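Local coordinates for protein NRD1 (Saccharomyces cerevisiae, PDB 3CLJ) that probably binds the phosphorylated C-terminal domain of RNA polymerase II, as part of the Nrd1-Nab3-Sen1 transcription termination complex, at residues S18-G22 against S23-K27; K41-S44 against L45-Y49; E99-Q102 against E103-S106. All coordinates share one frame; numbering follows the deposited sequence. Where two conformers were deposited one is given.

Interaction 1. Residues S18-G22 against S23-K27; sequences SGISG and SRIKK. With SO4 (sulfate ion), chain B.
Two flat peptide carbonyls, those of Ser-21 and Gly-22, take N-H groups from the first turn of helix 22-34. Ile-25 N stands 31° off the plane of the Ser-21 carbonyl and donates to Ser-21 O at 3.0 Å. Lys-26 N reaches Gly-22 O at 2.9 Å. The other planar group, the guanidinium of Arg-24, turns away from this turn: the side chain bends at its third torsion, rests on Ser-12 and Phe-13, and NH2 is hydrogen-bonded to a glycerol.

The Ser-21 hydroxyl swings to the side opposite its own N (chi1 164°), toward the first turn of the helix, and accepts from Arg-24 N at 2.9 Å, though the modelled place of this OG is less sure than the rest. Beside it, Ser-21 CB packs on Arg-24 CB at 3.6 Å. On the buried side, Ile-25 CG1 sits tightly against Ser-21 O, only 3.0 Å away, while the rest of that side chain faces Tyr-63, Ile-64 and Ser-67 of helix 58-77.

Upstream, Ser-18 OG accepts from Ile-20 N at 3.1 Å, closing an ST turn, and donates to sulfate O2 at 2.7 Å. Ser-18 N binds the same sulfate oxygen at 3.2 Å, and Lys-17 N adds another bond to the anion, which probably came from the crystallisation liquor. Ser-21 thus occupies the N-cap position of helix 22-34, with its hydroxyl, as modelled, placed to cap Arg-24 N, in the all-helical fold of a CTD-interacting domain.

Interaction 2. Residues K41-S44 against L45-Y49; sequences KIIS and LIIDY
Residues 41-49 lie within helix 39-52 of the all-helical CTD-interacting domain, with Ile-43 packed on both Ile-46 and Ile-47, three and four residues on. The backbone follows the alpha-helical pattern. Ile-47 N donates to Ile-43 O at 2.9 Å, and Ile-46 N bonds to Ile-42 O one residue earlier. At the start of the segment the bond from Leu-45 N to Lys-41 O is long, 3.4 Å, and weak.

On the buried side, the two branches of Ile-43 do separate jobs. CG2 meets Ile-47 CD1 at 3.6 Å. The other branch is folded at CG1 (chi2 -72°) rather than stretched out, and its CD1 comes to 4.2 Å from Ile-46 CD1. Ile-46 has CG1 lodged between its own N and carbonyl carbon (chi1 76°), which puts CG2 beside the N, where it lies 3.3 Å from Ile-42 O. Ile-47 places CG1 beside its N instead, 3.1 Å from Ile-43 O, a snug fit of carbon on oxygen.

These isoleucines face neighbouring helices: Ile-43 and Ile-47 reach Thr-96 of helix 90-111, and Ile-46 reaches Ile-64 and Ile-65 of helix 58-77. Leu-45, on another flank, covers Val-7 and Leu-10 of helix 3-11.

Nearer solvent, the Asp-48 carboxylate forms a salt bridge through OD1 with Arg-51 NH1. Its backbone N donates to Ser-44 O at 2.9 Å, and the carboxylate carbon CG rests 3.2 Å from that same Ser-44 O.

Interaction 3. Residues E99-Q102 against E103-S106; sequences EVIQ and ELLS
With CG1 anti to the carbonyl carbon (chi1 -62°), Val-100 keeps CG2 between its own N and carbonyl carbon, and this methyl lies 3.9 Å from Leu-104 CD1, one turn on. Ile-101 turns the other way: CG1 lies opposite the backbone N (chi1 -154°), beside the carbonyl carbon, where it meets Leu-105 CD1 at 3.8 Å. Ser-106 folds its hydroxyl back onto the preceding turn, where OG donates to Gln-102 O at 2.9 Å.

That carbonyl oxygen is held twice, for Ser-106 N also bonds to it at 2.9 Å, and the two donors come from opposite faces of the carbonyl plane. The hydroxyl therefore spends its proton on its own helix. Leu-105 N to Ile-101 O, 2.8 Å, and Leu-104 N to Val-100 O continue the regular bonding.

One residue earlier in the series, between Glu-103 N and Glu-99 O, a water takes the place of the direct bond. It accepts from Glu-103 N at 3.1 Å and donates to Glu-99 O at 3.1 Å, bridging a wider gap between the two. A second water donates to Glu-103 OE1 at 2.9 Å and, weakly, to the same Glu-99 O. The Glu-103 side chain runs alongside Val-100, with its OE1 near the valine methyl CG1, and its main partner is Arg-51, whose NE forms a salt bridge with OE2.

Leu-104 packs on Ser-50, Arg-51 and Ile-65, whereas Ile-101 and Leu-105 both face Trp-127 of helix 114-130. Such an amphipathic helix, 90-111, wedged between helices 39-52, 58-77 and 114-130, belongs to the helical bundle of the CTD-interacting domain.

Interactions 2 and 3 touch directly: Ile-47 CD1 packs on Val-100 CG2 at 3.8 Å, and their centres lie about 13 Å apart. Arg-51, just past 45-49, adds a polar tie by pairing with both Asp-48 and Glu-103. Interaction 1 stands apart, its centre about 16 Å from that of interaction 2 and about 21 Å from that of interaction 3, on the other side of the chain's centre from the latter. Helix 58-77 links all three, since Ile-64 meets both Ile-25 and Ile-46 and Ile-65 meets both Ile-46 and Leu-104. The sulfate, probably from the crystallisation liquor, sits at the Ser-18 end of interaction 1.

Interaction 1. Residues S18-G22 against S23-K27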
loop_
_atom_site.group_PDB
_atom_site.type_symbol
_atom_site.label_atom_id
_atom_site.label_comp_id
_atom_site.label_asym_id
_atom_site.label_seq_id
_atom_site.Cartn_x
_atom_site.Cartn_y
_atom_site.Cartn_z
ATOM N N SER A 18 6.157 -0.817 15.885
ATOM C CA SER A 18 6.751 -0.325 14.626
ATOM C C SER A 18 5.704 -0.130 13.510
ATOM O O SER A 18 5.968 0.594 12.545
ATOM C CB SER A 18 7.827 -1.314 14.143
ATOM O OG SER A 18 7.208 -2.553 13.791
ATOM N N GLY A 19 4.543 -0.793 13.634
ATOM C CA GLY A 19 3.528 -0.828 12.583
ATOM C C GLY A 19 3.905 -1.754 11.412
ATOM O O GLY A 19 3.264 -1.762 10.345
ATOM N N ILE A 20 4.944 -2.552 11.628
ATOM C CA ILE A 20 5.558 -3.309 10.536
ATOM C C ILE A 20 5.887 -4.734 10.963
ATOM O O ILE A 20 6.476 -4.960 12.004
ATOM C CB ILE A 20 6.917 -2.634 10.024
ATOM C CG1 ILE A 20 6.699 -1.224 9.473
ATOM C CG2 ILE A 20 7.618 -3.545 8.950
ATOM C CD1 ILE A 20 7.961 -0.377 9.488
ATOM N N SER A 21 5.552 -5.687 10.095
ATOM C CA SER A 21 6.022 -7.040 10.249
ATOM C C SER A 21 6.177 -7.657 8.844
ATOM O O SER A 21 5.212 -7.648 8.054
ATOM C CB SER A 21 4.985 -7.836 11.034
ATOM O OG SER A 21 5.263 -9.194 10.851
ATOM N N GLY A 22 7.369 -8.160 8.518
ATOM C CA GLY A 22 7.583 -8.829 7.233
ATOM C C GLY A 22 6.717 -10.059 7.079
ATOM O O GLY A 22 6.017 -10.216 6.073
ATOM N N SER A 23 6.694 -10.900 8.113
ATOM C CA SER A 23 5.881 -12.119 8.099
ATOM C C SER A 23 4.391 -11.847 8.065
ATOM O O SER A 23 3.634 -12.515 7.327
ATOM C CB SER A 23 6.270 -13.046 9.270
ATOM O OG SER A 23 6.112 -12.356 10.490
ATOM N N ARG A 24 3.927 -10.845 8.811
ATOM C CA ARG A 24 2.512 -10.542 8.742
ATOM C C ARG A 24 2.091 -9.931 7.382
ATOM O O ARG A 24 0.997 -10.185 6.896
ATOM C CB ARG A 24 2.114 -9.640 9.926
ATOM C CG ARG A 24 0.775 -9.916 10.461
ATOM C CD ARG A 24 0.506 -9.182 11.761
ATOM N NE ARG A 24 1.169 -9.857 12.867
ATOM C CZ ARG A 24 1.192 -9.425 14.125
ATOM N NH1 ARG A 24 0.546 -8.318 14.511
ATOM N NH2 ARG A 24 1.864 -10.113 14.997
ATOM N N ILE A 25 2.941 -9.111 6.778
ATOM C CA ILE A 25 2.654 -8.549 5.476
ATOM C C ILE A 25 2.633 -9.665 4.420
ATOM O O ILE A 25 1.758 -9.696 3.548
ATOM C CB ILE A 25 3.688 -7.371 5.117
ATOM C CG1 ILE A 25 3.496 -6.144 6.103
ATOM C CG2 ILE A 25 3.524 -6.903 3.658
ATOM C CD1 ILE A 25 4.588 -4.949 5.988
ATOM N N LYS A 26 3.616 -10.558 4.485
ATOM C CA LYS A 26 3.628 -11.719 3.615
ATOM C C LYS A 26 2.272 -12.472 3.764
ATOM O O LYS A 26 1.656 -12.875 2.767
ATOM C CB LYS A 26 4.812 -12.604 3.956
ATOM C CG LYS A 26 4.951 -13.768 3.042
ATOM C CD LYS A 26 6.037 -14.708 3.472
ATOM C CE LYS A 26 5.824 -16.029 2.723
ATOM N NZ LYS A 26 7.120 -16.697 2.422
ATOM N N LYS A 27 1.800 -12.623 4.998
ATOM C CA LYS A 27 0.523 -13.342 5.278
ATOM C C LYS A 27 -0.654 -12.661 4.546
ATOM O O LYS A 27 -1.425 -13.291 3.838
ATOM C CB LYS A 27 0.249 -13.322 6.788
ATOM C CG LYS A 27 -0.525 -14.477 7.309
ATOM C CD LYS A 27 -1.318 -14.110 8.554
ATOM C CE LYS A 27 -2.294 -15.245 8.951
ATOM N NZ LYS A 27 -3.039 -14.747 10.114
HETATM S S SO4 B . 7.073 -4.364 17.084
HETATM O O1 SO4 B . 6.162 -4.402 18.257
HETATM O O2 SO4 B . 6.317 -4.004 15.881
HETATM O O3 SO4 B . 8.130 -3.347 17.211
HETATM O O4 SO4 B . 7.635 -5.709 16.879
#

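Interaction 2. Residues K41-S44 against L45-Y49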
loop_
_atom_site.group_PDB
_atom_site.type_symbol
_atom_site.label_atom_id
_atom_site.label_comp_id
_atom_site.label_asym_id
_atom_site.label_seq_id
_atom_site.Cartn_x
_atom_site.Cartn_y
_atom_site.Cartn_z
ATOM N N LYS A 41 -12.795 -5.744 -1.690
ATOM C CA LYS A 41 -12.834 -5.482 -0.259
ATOM C C LYS A 41 -11.478 -5.667 0.484
ATOM O O LYS A 41 -11.335 -5.195 1.622
ATOM C CB LYS A 41 -14.042 -6.183 0.422
ATOM C CG LYS A 41 -13.953 -7.679 0.652
ATOM C CD LYS A 41 -15.286 -8.191 1.277
ATOM C CE LYS A 41 -15.272 -9.745 1.369
ATOM N NZ LYS A 41 -16.480 -10.471 1.951
ATOM N N ILE A 42 -10.516 -6.354 -0.142
ATOM C CA ILE A 42 -9.133 -6.401 0.357
ATOM C C ILE A 42 -8.500 -5.005 0.174
ATOM O O ILE A 42 -7.862 -4.466 1.109
ATOM C CB ILE A 42 -8.278 -7.482 -0.380
ATOM C CG1 ILE A 42 -8.729 -8.922 0.047
ATOM C CG2 ILE A 42 -6.727 -7.168 -0.244
ATOM C CD1 ILE A 42 -8.559 -10.018 -1.037
ATOM N N ILE A 43 -8.723 -4.434 -1.002
ATOM C CA ILE A 43 -8.135 -3.165 -1.420
ATOM C C ILE A 43 -8.718 -1.986 -0.599
ATOM O O ILE A 43 -7.938 -1.175 -0.058
ATOM C CB ILE A 43 -8.233 -2.996 -2.989
ATOM C CG1 ILE A 43 -7.332 -4.054 -3.706
ATOM C CG2 ILE A 43 -7.938 -1.539 -3.454
ATOM C CD1 ILE A 43 -5.833 -3.789 -3.590
ATOM N N SER A 44 -10.038 -1.943 -0.460
ATOM C CA SER A 44 -10.704 -0.909 0.367
ATOM C C SER A 44 -10.196 -0.958 1.810
ATOM O O SER A 44 -9.795 0.077 2.376
ATOM C CB SER A 44 -12.251 -0.948 0.257
ATOM O OG SER A 44 -12.821 -1.927 1.111
ATOM N N LEU A 45 -10.085 -2.158 2.371
ATOM C CA LEU A 45 -9.538 -2.268 3.714
ATOM C C LEU A 45 -8.110 -1.759 3.902
ATOM O O LEU A 45 -7.839 -1.055 4.883
ATOM C CB LEU A 45 -9.752 -3.655 4.330
ATOM C CG LEU A 45 -9.351 -3.827 5.815
ATOM C CD1 LEU A 45 -10.101 -2.828 6.774
ATOM C CD2 LEU A 45 -9.571 -5.305 6.313
ATOM N N ILE A 46 -7.200 -2.087 2.973
ATOM C CA ILE A 46 -5.812 -1.681 3.116
ATOM C C ILE A 46 -5.650 -0.185 2.843
ATOM O O ILE A 46 -4.784 0.446 3.412
ATOM C CB ILE A 46 -4.797 -2.613 2.327
ATOM C CG1 ILE A 46 -4.795 -2.361 0.802
ATOM C CG2 ILE A 46 -5.000 -4.115 2.749
ATOM C CD1 ILE A 46 -3.741 -3.176 -0.003
ATOM N N ILE A 47 -6.466 0.344 1.948
ATOM C CA ILE A 47 -6.586 1.809 1.715
ATOM C C ILE A 47 -6.999 2.526 2.999
ATOM O O ILE A 47 -6.388 3.522 3.413
ATOM C CB ILE A 47 -7.575 2.125 0.562
ATOM C CG1 ILE A 47 -6.950 1.685 -0.793
ATOM C CG2 ILE A 47 -7.883 3.624 0.506
ATOM C CD1 ILE A 47 -7.894 1.753 -1.991
ATOM N N ASP A 48 -8.032 1.986 3.640
ATOM C CA ASP A 48 -8.591 2.566 4.842
ATOM C C ASP A 48 -7.648 2.400 6.038
ATOM O O ASP A 48 -7.586 3.262 6.922
ATOM C CB ASP A 48 -9.980 1.954 5.094
ATOM C CG ASP A 48 -11.037 2.461 4.087
ATOM O OD1 ASP A 48 -10.811 3.509 3.444
ATOM O OD2 ASP A 48 -12.155 1.876 3.979
ATOM N N TYR A 49 -6.933 1.283 6.077
ATOM C CA TYR A 49 -5.933 1.097 7.101
ATOM C C TYR A 49 -4.872 2.233 6.995
ATOM O O TYR A 49 -4.495 2.839 7.992
ATOM C CB TYR A 49 -5.245 -0.285 6.956
ATOM C CG TYR A 49 -4.153 -0.394 7.963
ATOM C CD1 TYR A 49 -4.464 -0.535 9.336
ATOM C CD2 TYR A 49 -2.806 -0.264 7.582
ATOM C CE1 TYR A 49 -3.434 -0.600 10.299
ATOM C CE2 TYR A 49 -1.794 -0.360 8.501
ATOM C CZ TYR A 49 -2.111 -0.467 9.872
ATOM O OH TYR A 49 -1.098 -0.494 10.810
#

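Interaction 3. Residues E99-Q102 against E103-S106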
loop_
_atom_site.group_PDB
_atom_site.type_symbol
_atom_site.label_atom_id
_atom_site.label_comp_id
_atom_site.label_asym_id
_atom_site.label_seq_id
_atom_site.Cartn_x
_atom_site.Cartn_y
_atom_site.Cartn_z
ATOM N N GLU A 99 -5.839 5.320 -7.954
ATOM C CA GLU A 99 -6.711 6.485 -7.774
ATOM C C GLU A 99 -6.612 7.190 -6.398
ATOM O O GLU A 99 -6.944 8.347 -6.297
ATOM C CB GLU A 99 -8.158 6.207 -8.217
ATOM C CG GLU A 99 -8.326 5.962 -9.750
ATOM C CD GLU A 99 -7.716 7.070 -10.630
ATOM O OE1 GLU A 99 -8.277 8.192 -10.668
ATOM O OE2 GLU A 99 -6.663 6.815 -11.277
ATOM N N VAL A 100 -6.117 6.515 -5.354
ATOM C CA VAL A 100 -5.946 7.136 -4.028
ATOM C C VAL A 100 -4.499 7.281 -3.555
ATOM O O VAL A 100 -4.280 7.870 -2.502
ATOM C CB VAL A 100 -6.723 6.392 -2.881
ATOM C CG1 VAL A 100 -8.276 6.438 -3.162
ATOM C CG2 VAL A 100 -6.147 4.993 -2.712
ATOM N N ILE A 101 -3.525 6.747 -4.310
ATOM C CA ILE A 101 -2.150 6.734 -3.844
ATOM C C ILE A 101 -1.543 8.140 -3.514
ATOM O O ILE A 101 -0.723 8.259 -2.605
ATOM C CB ILE A 101 -1.195 5.898 -4.772
ATOM C CG1 ILE A 101 -0.015 5.388 -3.972
ATOM C CG2 ILE A 101 -0.745 6.666 -6.052
ATOM C CD1 ILE A 101 -0.371 4.595 -2.726
ATOM N N GLN A 102 -1.902 9.179 -4.278
ATOM C CA GLN A 102 -1.393 10.489 -3.940
ATOM C C GLN A 102 -1.932 11.014 -2.606
ATOM O O GLN A 102 -1.157 11.599 -1.824
ATOM C CB GLN A 102 -1.735 11.441 -5.048
ATOM C CG GLN A 102 -0.978 11.076 -6.289
ATOM C CD GLN A 102 -1.384 11.917 -7.465
ATOM O OE1 GLN A 102 -2.019 11.425 -8.392
ATOM N NE2 GLN A 102 -1.077 13.207 -7.403
ATOM N N GLU A 103 -3.235 10.804 -2.351
ATOM C CA GLU A 103 -3.854 11.095 -1.038
ATOM C C GLU A 103 -3.100 10.376 0.095
ATOM O O GLU A 103 -2.727 10.970 1.139
ATOM C CB GLU A 103 -5.332 10.659 -1.018
ATOM C CG GLU A 103 -5.989 10.667 0.363
ATOM C CD GLU A 103 -7.220 9.772 0.453
ATOM O OE1 GLU A 103 -7.850 9.478 -0.617
ATOM O OE2 GLU A 103 -7.539 9.375 1.607
ATOM N N LEU A 104 -2.898 9.076 -0.115
ATOM C CA LEU A 104 -2.300 8.268 0.922
ATOM C C LEU A 104 -0.844 8.654 1.134
ATOM O O LEU A 104 -0.393 8.668 2.260
ATOM C CB LEU A 104 -2.389 6.757 0.582
ATOM C CG LEU A 104 -3.782 6.165 0.418
ATOM C CD1 LEU A 104 -3.616 4.619 0.208
ATOM C CD2 LEU A 104 -4.746 6.500 1.569
ATOM N N LEU A 105 -0.093 8.850 0.057
ATOM C CA LEU A 105 1.313 9.303 0.189
ATOM C C LEU A 105 1.484 10.652 0.859
ATOM O O LEU A 105 2.337 10.792 1.732
ATOM C CB LEU A 105 1.983 9.404 -1.202
ATOM C CG LEU A 105 2.346 8.032 -1.798
ATOM C CD1 LEU A 105 2.480 8.137 -3.380
ATOM C CD2 LEU A 105 3.607 7.431 -1.121
ATOM N N SER A 106 0.711 11.667 0.422
ATOM C CA SER A 106 0.832 12.997 1.002
ATOM C C SER A 106 0.600 12.946 2.498
ATOM O O SER A 106 1.358 13.552 3.248
ATOM C CB SER A 106 -0.118 14.018 0.323
ATOM O OG SER A 106 0.202 13.993 -1.074
HETATM O O HOH W 1 -5.371 10.437 -4.565
HETATM O O HOH W 2 -7.776 10.119 -3.429
#